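Local coordinates for Thiol:disulfide interchange protein dsbA-like (Escherichia coli, PDB 3C7M) that transfers its disulfide bond to other periplasmic proteins and, together with DsbI, drives formation of an essential disulfide bond in the sulfotransferase AssT, at residues A38-G41 with P42-K46; A96-A99 with Y100-A103; F120-T123 with G124-A128. All blocks are in the same frame, centred on the assembly; numbering follows the deposited sequence. Where two conformers were deposited one is given.

In the fold
All three contacts are local, each within one stretch of chain, and each is partly buried. Interaction 1 spans the break after helix 30-38 and the short helix 40-46, on the thioredoxin side. Interactions 2 and 3 lie on helices 92-106 and 117-128 of the helical part. Those two helices touch: Tyr100 OH probably bonds to Phe120 O, and Ala99 packs on Ala127. The chemistry follows the place. Interaction 1 is mostly backbone, with one serine hydroxyl. Interaction 2 is aromatic, and its Tyr101 reaches the redox-active cysteines. Interaction 3 sets a surface salt bridge beside a partly buried aliphatic pair. The centres of interactions 1 and 3 are about 25 Å apart.

Interaction 1: residues A38-G41 with P42-K46; sequences AVTG and PVSEK
Val39 O receives Val43 N at 2.9 Å, and this bond opens helix 40-46. Gly41 O takes Glu45 N at 3.0 Å two residues further on. Between them, Thr40 O is held twice by Ser44. Ser44 N lies 2.9 Å from Thr40 O. Ser44 OG reaches the same Thr40 O at 2.7 Å, in one of two deposited conformers, so the second grip may not be permanent. The two donors come from opposite faces of the carbonyl plane. The hydroxyl stands 32° out of that plane. It gets there because OG lies beside the backbone N of Ser44 and opposite the carbonyl carbon (chi1 -56°), which turns it back toward the preceding turn.

Val39 sits at the N-cap and is also where helix 30-38 ends. The helix that starts at the redox-active pair Cys29 and Cys32 therefore breaks here and resumes as 40-46. This is the first helix of the thioredoxin fold, running in two pieces. Pro42 falls in the first turn of the second piece. It has no N-H, and a helix start makes no demand for one there. Its ring stands near the preceding carbonyls: Pro42 CD lies 3.5 Å from Val39 O.

Apolar contact is slight. Val43 CG2 lies 3.3 Å from Val39 O and 4.3 Å from Val39 CB. With CG1 anti to the backbone N (chi1 171°), CG2 is left beside the backbone N, next to the Val39 O that this N-H reaches. Val43 also packs on Ile182 and Ile189 of helix 182-193. On another side, Thr40 and Ser44 meet Phe53 of strand 52-57. Thr40 OG1 is hydrogen-bonded to Asp36 and Tyr166, and Glu45 forms a salt bridge with Lys48.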
ATOM      1  N   ALA A  38      12.932  -0.694  -3.869  1.00 19.68           N
ATOM      2  CA  ALA A  38      13.649  -0.219  -5.056  1.00 18.70           C
ATOM      3  C   ALA A  38      13.031   0.924  -5.863  1.00 17.76           C
ATOM      4  O   ALA A  38      13.768   1.730  -6.443  1.00 18.05           O
ATOM      5  CB  ALA A  38      13.959  -1.390  -5.980  1.00 19.32           C
ATOM      6  N   VAL A  39      11.700   0.976  -5.941  0.60 16.94           N
ATOM      7  CA  VAL A  39      11.041   1.945  -6.837  0.60 15.68           C
ATOM      8  C   VAL A  39       9.942   2.818  -6.221  0.60 14.95           C
ATOM      9  O   VAL A  39       9.813   3.978  -6.600  0.60 14.69           O
ATOM     10  CB  VAL A  39      10.531   1.300  -8.181  0.60 15.97           C
ATOM     11  CG1 VAL A  39      11.575   0.352  -8.758  0.60 16.25           C
ATOM     12  CG2 VAL A  39       9.202   0.567  -8.000  0.60 15.75           C
ATOM     13  N   THR A  40       9.157   2.276  -5.289  1.00 14.04           N
ATOM     14  CA  THR A  40       7.971   2.998  -4.786  1.00 13.25           C
ATOM     15  C   THR A  40       8.253   4.420  -4.297  1.00 12.78           C
ATOM     16  O   THR A  40       7.615   5.378  -4.741  1.00 12.15           O
ATOM     17  CB  THR A  40       7.225   2.188  -3.701  1.00 12.93           C
ATOM     18  OG1 THR A  40       6.906   0.897  -4.229  1.00 12.81           O
ATOM     19  CG2 THR A  40       5.922   2.884  -3.295  1.00 12.66           C
ATOM     20  N   GLY A  41       9.219   4.557  -3.398  1.00 12.39           N
ATOM     21  CA  GLY A  41       9.541   5.862  -2.847  1.00 11.75           C
ATOM     22  C   GLY A  41      10.042   6.862  -3.871  1.00 11.58           C
ATOM     23  O   GLY A  41       9.440   7.927  -4.031  1.00 11.48           O
ATOM     24  N   PRO A  42      11.163   6.541  -4.550  1.00 11.78           N
ATOM     25  CA  PRO A  42      11.668   7.453  -5.568  1.00 11.80           C
ATOM     26  C   PRO A  42      10.640   7.834  -6.622  1.00 11.63           C
ATOM     27  O   PRO A  42      10.537   9.007  -6.961  1.00 11.56           O
ATOM     28  CB  PRO A  42      12.838   6.686  -6.184  1.00 11.62           C
ATOM     29  CG  PRO A  42      13.316   5.817  -5.080  1.00 12.55           C
ATOM     30  CD  PRO A  42      12.060   5.391  -4.360  1.00 11.56           C
ATOM     31  N   VAL A  43       9.857   6.864  -7.102  1.00 11.23           N
ATOM     32  CA  VAL A  43       8.872   7.157  -8.145  1.00 11.46           C
ATOM     33  C   VAL A  43       7.747   8.057  -7.628  1.00 11.88           C
ATOM     34  O   VAL A  43       7.381   9.026  -8.293  1.00 11.72           O
ATOM     35  CB  VAL A  43       8.310   5.866  -8.806  1.00 11.32           C
ATOM     36  CG1 VAL A  43       7.132   6.180  -9.715  1.00 12.46           C
ATOM     37  CG2 VAL A  43       9.387   5.170  -9.603  1.00 11.72           C
ATOM     38  N   SER A  44       7.209   7.748  -6.447  1.00 12.18           N
ATOM     39  CA  SER A  44       6.120   8.544  -5.873  0.50 12.57           C
ATOM     40  C   SER A  44       6.565   9.976  -5.588  1.00 13.00           C
ATOM     41  O   SER A  44       5.806  10.920  -5.786  1.00 13.39           O
ATOM     42  CB  SER A  44       5.569   7.889  -4.606  0.50 12.47           C
ATOM     43  OG  SER A  44       5.140   6.567  -4.869  0.50 11.75           O
ATOM     44  N   GLU A  45       7.810  10.134  -5.142  1.00 13.56           N
ATOM     45  CA  GLU A  45       8.384  11.448  -4.877  1.00 14.28           C
ATOM     46  C   GLU A  45       8.450  12.266  -6.168  1.00 14.20           C
ATOM     47  O   GLU A  45       8.162  13.472  -6.176  1.00 15.06           O
ATOM     48  CB  GLU A  45       9.782  11.286  -4.258  1.00 14.80           C
ATOM     49  CG  GLU A  45      10.611  12.568  -4.141  0.50 16.08           C
ATOM     50  CD  GLU A  45      10.073  13.550  -3.115  0.50 18.20           C
ATOM     51  OE1 GLU A  45       9.370  13.125  -2.171  0.50 18.99           O
ATOM     52  OE2 GLU A  45      10.367  14.757  -3.251  0.50 19.80           O
ATOM     53  N   LYS A  46       8.815  11.601  -7.259  1.00 13.62           N
ATOM     54  CA  LYS A  46       8.945  12.260  -8.554  1.00 13.14           C
ATOM     55  C   LYS A  46       7.619  12.764  -9.099  1.00 13.41           C
ATOM     56  O   LYS A  46       7.588  13.770  -9.804  1.00 14.32           O
ATOM     57  CB  LYS A  46       9.619  11.345  -9.574  1.00 12.63           C
ATOM     58  CG  LYS A  46      11.118  11.190  -9.355  1.00 11.78           C
ATOM     59  CD  LYS A  46      11.729  10.142 -10.271  1.00 11.16           C
ATOM     60  CE  LYS A  46      11.708  10.556 -11.738  1.00 11.07           C
ATOM     61  NZ  LYS A  46      12.424  11.861 -11.977  1.00 11.48           N
TER

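Interaction 2: residues A96-A99 with Y100-A103; sequences AKFA and YYAA
Tyr101 is wedged against Lys97 and Phe98, and this is the tight part of the contact. The Lys97 chain runs alongside the tyrosine, both pointing the same way. Lys97 CG touches Tyr101 CE2 at 3.6 Å, and Lys97 CD follows at 3.9 Å from the same carbon. Lys97 CG is anti to the backbone N (chi1 179°), and the chain stays extended until it bends at chi3. That extended part is what lies beside the ring.

Phe98 meets the tyrosine differently. The two rings form an offset edge-to-face pair, with centroids 5.8 Å apart and planes at 67°. The edge of Tyr101 is turned to the face of Phe98. Tyr101 CD2 comes within 3.9 Å of Phe98 CD1, and that phenylalanine carbon lies in the plane of the tyrosine ring. Tyr100 stands on another side of the helix. Tyr100 CD2 is 3.3 Å from Ala96 O, so the ring rests near a carbonyl that already accepts the N-H of Tyr100.

The other part is looser. Ala99, Ala102 and Ala103 are partly exposed and are joined mainly by backbone. Ala102 N bonds to Phe98 O and Ala103 N to Ala99 O, both at 2.9 Å. Their methyl groups add little between the turns.

Tyr101 OH is hydrogen-bonded to Asp36 of the active-site helix, and its ring stacks on Tyr33 and touches the redox-active cysteine region. Helix 92-106 belongs to the helical part inserted into the thioredoxin fold of DsbA-like proteins. Here it lies between strand 20-25, touched by Lys97 and Tyr101, helix 65-81, touched by Ala96, Lys97 and Tyr100, and helix 117-128, touched by Ala99 and Tyr100.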
ATOM      1  N   ALA A  96       5.906   0.621  10.341  1.00  9.12           N
ATOM      2  CA  ALA A  96       5.168  -0.630  10.470  1.00  8.96           C
ATOM      3  C   ALA A  96       5.290  -1.493   9.218  1.00  9.22           C
ATOM      4  O   ALA A  96       5.497  -2.708   9.313  1.00  8.72           O
ATOM      5  CB  ALA A  96       3.702  -0.371  10.793  1.00  8.96           C
ATOM      6  N   LYS A  97       5.170  -0.865   8.046  1.00  9.57           N
ATOM      7  CA  LYS A  97       5.218  -1.595   6.781  1.00 10.54           C
ATOM      8  C   LYS A  97       6.538  -2.341   6.626  1.00 10.01           C
ATOM      9  O   LYS A  97       6.555  -3.528   6.315  1.00  9.52           O
ATOM     10  CB  LYS A  97       4.989  -0.650   5.603  1.00 11.11           C
ATOM     11  CG  LYS A  97       5.046  -1.341   4.240  1.00 12.59           C
ATOM     12  CD  LYS A  97       4.801  -0.373   3.070  1.00 13.28           C
ATOM     13  CE  LYS A  97       5.702   0.846   3.126  1.00 16.10           C
ATOM     14  NZ  LYS A  97       5.799   1.552   1.798  1.00 19.37           N
ATOM     15  N   PHE A  98       7.644  -1.655   6.884  1.00 10.02           N
ATOM     16  CA  PHE A  98       8.926  -2.326   6.741  1.00 10.46           C
ATOM     17  C   PHE A  98       9.209  -3.339   7.837  1.00 10.37           C
ATOM     18  O   PHE A  98       9.910  -4.332   7.588  1.00 10.96           O
ATOM     19  CB  PHE A  98      10.061  -1.333   6.523  1.00 11.03           C
ATOM     20  CG  PHE A  98      10.108  -0.820   5.119  1.00 11.67           C
ATOM     21  CD1 PHE A  98      10.579  -1.633   4.088  1.00 12.01           C
ATOM     22  CD2 PHE A  98       9.633   0.446   4.814  1.00 13.37           C
ATOM     23  CE1 PHE A  98      10.594  -1.177   2.780  1.00 12.22           C
ATOM     24  CE2 PHE A  98       9.661   0.913   3.507  1.00 13.55           C
ATOM     25  CZ  PHE A  98      10.150   0.102   2.495  1.00 12.52           C
ATOM     26  N   ALA A  99       8.638  -3.120   9.021  1.00 10.17           N
ATOM     27  CA  ALA A  99       8.752  -4.100  10.098  1.00  9.75           C
ATOM     28  C   ALA A  99       8.067  -5.406   9.699  1.00  9.44           C
ATOM     29  O   ALA A  99       8.606  -6.492   9.942  1.00 10.08           O
ATOM     30  CB  ALA A  99       8.166  -3.560  11.387  1.00 10.33           C
ATOM     31  N   TYR A 100       6.884  -5.305   9.089  1.00  9.21           N
ATOM     32  CA  TYR A 100       6.185  -6.505   8.629  1.00  8.64           C
ATOM     33  C   TYR A 100       6.907  -7.188   7.485  1.00  8.94           C
ATOM     34  O   TYR A 100       7.005  -8.407   7.464  1.00  9.07           O
ATOM     35  CB  TYR A 100       4.732  -6.206   8.236  1.00  8.61           C
ATOM     36  CG  TYR A 100       3.838  -5.990   9.431  1.00  8.10           C
ATOM     37  CD1 TYR A 100       3.773  -6.931  10.458  1.00  7.92           C
ATOM     38  CD2 TYR A 100       3.049  -4.851   9.532  1.00  8.23           C
ATOM     39  CE1 TYR A 100       2.944  -6.732  11.567  1.00  8.16           C
ATOM     40  CE2 TYR A 100       2.225  -4.642  10.625  1.00  8.23           C
ATOM     41  CZ  TYR A 100       2.171  -5.589  11.642  1.00  8.07           C
ATOM     42  OH  TYR A 100       1.347  -5.368  12.728  1.00  8.37           O
ATOM     43  N   TYR A 101       7.405  -6.411   6.528  1.00  8.87           N
ATOM     44  CA  TYR A 101       8.149  -7.010   5.435  1.00  9.04           C
ATOM     45  C   TYR A 101       9.378  -7.755   5.971  1.00  9.60           C
ATOM     46  O   TYR A 101       9.631  -8.893   5.573  1.00  9.72           O
ATOM     47  CB  TYR A 101       8.613  -5.938   4.454  1.00  9.30           C
ATOM     48  CG  TYR A 101       7.608  -5.419   3.443  1.00  9.29           C
ATOM     49  CD1 TYR A 101       6.629  -6.247   2.870  1.00  9.85           C
ATOM     50  CD2 TYR A 101       7.692  -4.101   3.009  1.00  9.68           C
ATOM     51  CE1 TYR A 101       5.740  -5.745   1.905  1.00  9.76           C
ATOM     52  CE2 TYR A 101       6.824  -3.597   2.061  1.00  8.81           C
ATOM     53  CZ  TYR A 101       5.853  -4.420   1.509  1.00  8.83           C
ATOM     54  OH  TYR A 101       4.997  -3.909   0.554  1.00 11.54           O
ATOM     55  N   ALA A 102      10.125  -7.118   6.874  1.00  9.21           N
ATOM     56  CA  ALA A 102      11.326  -7.751   7.441  1.00  9.60           C
ATOM     57  C   ALA A 102      10.968  -9.008   8.225  1.00 10.24           C
ATOM     58  O   ALA A 102      11.608 -10.051   8.067  1.00 10.45           O
ATOM     59  CB  ALA A 102      12.110  -6.775   8.305  1.00 10.12           C
ATOM     60  N   ALA A 103       9.938  -8.918   9.063  1.00  9.73           N
ATOM     61  CA  ALA A 103       9.530 -10.066   9.873  1.00  9.90           C
ATOM     62  C   ALA A 103       9.097 -11.236   8.995  1.00 10.06           C
ATOM     63  O   ALA A 103       9.589 -12.347   9.155  1.00  9.72           O
ATOM     64  CB  ALA A 103       8.418  -9.673  10.856  1.00  9.95           C
TER

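Interaction 3: residues F120-T123 with G124-A128; sequences FIKT and GLDAA
The Asp126 carboxylate is met at one oxygen by Lys122. Lys122 NZ lies 2.6 Å from Asp126 OD2, nearly in line with the C-O bond, and forms a salt bridge. Lys122 CG and CD stand off one face of the carboxylate plane, with Lys122 CG 3.3 Å from Asp126 OD2. The bend at chi4 (-71°) brings NZ back near that plane. Lys122 has two deposited conformers, so the bridge is certain for only one. The other flat group, the Phe120 ring, packs outside the two segments. It stacks with Tyr64 and Tyr100 and sits edge-to-face with Trp111 and Tyr27.

Ile121 and Leu125 run side by side on a more buried flank. Ile121 CG2 presses on Leu125 CD1 at 3.4 Å, tighter than a usual carbon contact. Both side chains also touch Phe135 of helix 132-139.

Leu125 N bonds to Ile121 O at 2.9 Å and Asp126 N to Lys122 O at 2.8 Å. One backbone bond is weak: Ala127 N to Thr123 O, at 3.4 Å. The next, Ala128 N to Gly124 O, is normal again. Thr123 OG1 finds its partner in Trp111 NE1.

This is an i to i+4 salt bridge on the outer side of an amphipathic helix, with an aliphatic i to i+4 pair toward helix 132-139. Helix 117-128 belongs to the DsbA-type helical insertion.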
ATOM      1  N   PHE A 120       1.052 -10.429  16.087  1.00  8.97           N
ATOM      2  CA  PHE A 120       1.199  -9.788  14.783  1.00  8.65           C
ATOM      3  C   PHE A 120       1.032  -8.275  14.906  1.00  8.68           C
ATOM      4  O   PHE A 120       1.851  -7.497  14.412  1.00  8.76           O
ATOM      5  CB  PHE A 120       0.205 -10.337  13.756  1.00  8.86           C
ATOM      6  CG  PHE A 120       0.321  -9.678  12.414  1.00  8.35           C
ATOM      7  CD1 PHE A 120       1.225 -10.162  11.469  1.00  7.75           C
ATOM      8  CD2 PHE A 120      -0.449  -8.558  12.097  1.00  8.75           C
ATOM      9  CE1 PHE A 120       1.368  -9.561  10.225  1.00  9.29           C
ATOM     10  CE2 PHE A 120      -0.314  -7.940  10.845  1.00  8.64           C
ATOM     11  CZ  PHE A 120       0.588  -8.447   9.906  1.00  8.76           C
ATOM     12  N   ILE A 121      -0.031  -7.858  15.575  1.00  8.43           N
ATOM     13  CA  ILE A 121      -0.293  -6.430  15.748  1.00  9.11           C
ATOM     14  C   ILE A 121       0.880  -5.751  16.478  1.00  9.46           C
ATOM     15  O   ILE A 121       1.312  -4.658  16.084  1.00  9.56           O
ATOM     16  CB  ILE A 121      -1.645  -6.210  16.452  1.00  9.10           C
ATOM     17  CG1 ILE A 121      -2.793  -6.530  15.485  1.00 10.25           C
ATOM     18  CG2 ILE A 121      -1.769  -4.778  16.965  1.00  9.67           C
ATOM     19  CD1 ILE A 121      -4.129  -6.782  16.175  1.00 12.30           C
ATOM     20  N   LYS A 122       1.403  -6.415  17.512  0.70  9.79           N
ATOM     21  CA  LYS A 122       2.504  -5.866  18.314  0.70 10.36           C
ATOM     22  C   LYS A 122       3.719  -5.550  17.444  0.70  9.74           C
ATOM     23  O   LYS A 122       4.356  -4.508  17.612  0.70  9.96           O
ATOM     24  CB  LYS A 122       2.903  -6.839  19.432  0.70 10.53           C
ATOM     25  CG  LYS A 122       3.970  -6.296  20.369  0.70 12.03           C
ATOM     26  CD  LYS A 122       4.149  -7.181  21.598  0.70 11.97           C
ATOM     27  CE  LYS A 122       5.050  -6.511  22.638  0.70 15.05           C
ATOM     28  NZ  LYS A 122       6.468  -6.464  22.187  0.70 16.86           N
ATOM     29  N   THR A 123       4.032  -6.442  16.506  1.00  9.54           N
ATOM     30  CA  THR A 123       5.196  -6.257  15.649  1.00  9.75           C
ATOM     31  C   THR A 123       5.117  -4.909  14.937  1.00  9.71           C
ATOM     32  O   THR A 123       6.068  -4.122  14.959  1.00 10.17           O
ATOM     33  CB  THR A 123       5.336  -7.394  14.637  1.00  9.89           C
ATOM     34  OG1 THR A 123       5.689  -8.594  15.337  1.00 10.76           O
ATOM     35  CG2 THR A 123       6.426  -7.067  13.617  1.00 10.06           C
ATOM     36  N   GLY A 124       3.952  -4.623  14.366  1.00  9.37           N
ATOM     37  CA  GLY A 124       3.758  -3.373  13.644  1.00  9.92           C
ATOM     38  C   GLY A 124       3.695  -2.158  14.533  1.00 10.00           C
ATOM     39  O   GLY A 124       4.327  -1.140  14.236  1.00 10.54           O
ATOM     40  N   LEU A 125       2.932  -2.265  15.622  1.00  9.58           N
ATOM     41  CA  LEU A 125       2.745  -1.130  16.529  1.00  9.81           C
ATOM     42  C   LEU A 125       4.036  -0.753  17.246  1.00 10.00           C
ATOM     43  O   LEU A 125       4.360   0.436  17.364  1.00 10.19           O
ATOM     44  CB  LEU A 125       1.621  -1.388  17.537  1.00 10.03           C
ATOM     45  CG  LEU A 125       0.212  -1.589  16.980  1.00 10.08           C
ATOM     46  CD1 LEU A 125      -0.747  -1.706  18.147  1.00 11.65           C
ATOM     47  CD2 LEU A 125      -0.191  -0.449  16.033  1.00 10.14           C
ATOM     48  N   ASP A 126       4.780  -1.750  17.720  1.00 10.19           N
ATOM     49  CA  ASP A 126       6.064  -1.470  18.375  1.00 11.29           C
ATOM     50  C   ASP A 126       7.005  -0.713  17.445  1.00 11.41           C
ATOM     51  O   ASP A 126       7.655   0.246  17.857  1.00 12.05           O
ATOM     52  CB  ASP A 126       6.739  -2.759  18.847  1.00 11.54           C
ATOM     53  CG  ASP A 126       6.142  -3.300  20.142  1.00 13.43           C
ATOM     54  OD1 ASP A 126       5.217  -2.681  20.715  1.00 14.90           O
ATOM     55  OD2 ASP A 126       6.616  -4.364  20.587  1.00 16.19           O
ATOM     56  N   ALA A 127       7.064  -1.139  16.185  1.00 11.36           N
ATOM     57  CA  ALA A 127       7.940  -0.499  15.211  1.00 11.64           C
ATOM     58  C   ALA A 127       7.494   0.940  14.954  1.00 11.73           C
ATOM     59  O   ALA A 127       8.317   1.842  14.757  1.00 12.07           O
ATOM     60  CB  ALA A 127       7.953  -1.294  13.916  1.00 11.52           C
ATOM     61  N   ALA A 128       6.184   1.151  14.963  1.00 11.54           N
ATOM     62  CA  ALA A 128       5.625   2.472  14.717  1.00 11.94           C
ATOM     63  C   ALA A 128       5.674   3.382  15.950  1.00 11.98           C
ATOM     64  O   ALA A 128       5.489   4.597  15.835  1.00 13.05           O
ATOM     65  CB  ALA A 128       4.210   2.347  14.202  1.00 11.79           C
TER